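Local atomic coordinates of plasmid stabilization system (Mesorhizobium opportunistum, PDB entry 5CEG), a protein that probably acts as the ParE-like toxin, of the RelE family, in a type II toxin-antitoxin system. Residues Ser74-Val79 / Asp92-Pro97. Numbering follows the deposited sequence.
Sequences SARMLV and DTDDGP
Arg-76 reaches from strand 76-80 toward the loop joining the antiparallel strands 83-90 and 100-108 of the ParE-type sheet, and meets it at the surface largely through water. Its NH2 stands 3.9 Å from Asp-94 OD1, a long salt bridge with guanidinium and carboxylate planes 86° apart. Two waters lie in the guanidinium plane, at its edge. One accepts from NH2 at 2.7 Å and stands 2.9 Å from Thr-93 O, one of several acceptors competing for its protons; the other, 2.9 Å from NH2, donates to Asp-94 OD1. A third water takes a bond from Arg-76 NE and lies within bonding distance of Ser-74 O and Asp-92 OD1, with more acceptors around it than protons. Beside it, Ser-74 CB packs 3.5 Å from Asp-92 OD2; Asp-92 CG, anti to its own backbone nitrogen (chi1 180°), turns that carboxylate to the serine. An extended chain from CG to NE carries the Arg-76 head out to the waters, and Gly-65 O holds its NH1. Arg-67 forms salt bridges with both Asp-92 and Asp-94, while Glu-88 bonds the Ser-74 hydroxyl. These carboxylates probably offset the nearby like charges of Arg-76 NH2 and Arg-67 NH2, and ordered water ties the loop to Ser-74 and Arg-76.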
# COMPACT_ATOMS: atom_id res chain seq x y z
N SER B 74 2.13 26.46 15.36
CA SER B 74 1.02 26.52 16.31
C SER B 74 -0.08 25.51 16.03
O SER B 74 -1.09 25.48 16.73
CB SER B 74 0.40 27.91 16.30
OG SER B 74 -0.16 28.20 15.03
N ALA B 75 0.09 24.70 14.98
CA ALA B 75 -1.00 23.83 14.56
C ALA B 75 -1.30 22.73 15.57
O ALA B 75 -0.39 22.17 16.20
CB ALA B 75 -0.69 23.19 13.19
N ARG B 76 -2.59 22.43 15.69
CA ARG B 76 -3.09 21.34 16.52
C ARG B 76 -4.07 20.54 15.68
O ARG B 76 -4.73 21.08 14.79
CB ARG B 76 -3.77 21.86 17.78
CG ARG B 76 -2.84 22.45 18.82
CD ARG B 76 -3.64 23.09 19.96
NE ARG B 76 -2.78 23.66 20.99
CZ ARG B 76 -2.30 22.98 22.03
NH1 ARG B 76 -2.60 21.69 22.20
NH2 ARG B 76 -1.54 23.59 22.92
N MET B 77 -4.19 19.26 15.98
CA MET B 77 -5.08 18.40 15.22
C MET B 77 -6.06 17.72 16.17
O MET B 77 -5.66 17.18 17.20
CB MET B 77 -4.26 17.36 14.45
CG MET B 77 -5.06 16.26 13.84
SD MET B 77 -3.98 15.10 12.97
CE MET B 77 -3.18 16.17 11.79
N LEU B 78 -7.35 17.79 15.84
CA LEU B 78 -8.37 17.09 16.60
C LEU B 78 -9.15 16.22 15.62
O LEU B 78 -9.63 16.71 14.60
CB LEU B 78 -9.28 18.09 17.33
CG LEU B 78 -10.26 17.57 18.37
CD1 LEU B 78 -9.56 16.80 19.49
CD2 LEU B 78 -11.08 18.72 18.93
N VAL B 79 -9.24 14.92 15.89
CA VAL B 79 -9.88 14.01 14.96
C VAL B 79 -11.37 13.85 15.27
O VAL B 79 -11.78 13.75 16.43
CB VAL B 79 -9.18 12.61 14.97
CG1 VAL B 79 -9.91 11.61 14.08
CG2 VAL B 79 -7.74 12.75 14.52
N ASP B 92 -0.73 31.10 21.56
CA ASP B 92 -0.27 29.73 21.34
C ASP B 92 0.60 29.29 22.53
O ASP B 92 1.81 29.14 22.40
CB ASP B 92 0.53 29.64 20.04
CG ASP B 92 1.05 28.24 19.76
OD1 ASP B 92 0.29 27.29 20.01
OD2 ASP B 92 2.20 28.09 19.32
N THR B 93 -0.04 29.08 23.67
CA THR B 93 0.68 28.70 24.89
C THR B 93 0.21 27.34 25.38
O THR B 93 -0.85 26.87 24.99
CB THR B 93 0.45 29.73 26.01
OG1 THR B 93 -0.96 29.93 26.17
CG2 THR B 93 1.11 31.05 25.65
N ASP B 94 1.01 26.69 26.23
CA ASP B 94 0.64 25.38 26.76
C ASP B 94 -0.20 25.50 28.02
O ASP B 94 -0.83 24.54 28.44
CB ASP B 94 1.89 24.55 27.04
CG ASP B 94 2.55 24.05 25.78
OD1 ASP B 94 1.84 23.90 24.77
OD2 ASP B 94 3.77 23.81 25.80
N ASP B 95 -0.19 26.68 28.62
CA ASP B 95 -0.98 26.94 29.81
C ASP B 95 -1.31 28.41 29.90
O ASP B 95 -0.61 29.25 29.34
CB ASP B 95 -0.25 26.47 31.07
CG ASP B 95 1.13 27.07 31.18
OD1 ASP B 95 2.12 26.35 30.93
OD2 ASP B 95 1.24 28.27 31.53
N GLY B 96 -2.39 28.73 30.61
CA GLY B 96 -2.80 30.11 30.75
C GLY B 96 -4.04 30.38 29.93
O GLY B 96 -4.51 29.51 29.21
N PRO B 97 -4.57 31.60 30.05
CA PRO B 97 -5.82 31.99 29.39
C PRO B 97 -5.73 31.92 27.88
O PRO B 97 -4.72 32.32 27.30
CB PRO B 97 -6.02 33.45 29.84
CG PRO B 97 -5.16 33.60 31.05
CD PRO B 97 -3.99 32.70 30.83
O HOH W 1 -2.24 26.25 19.17
O HOH W 2 -1.78 26.23 22.35
O HOH W 3 -0.65 21.83 25.00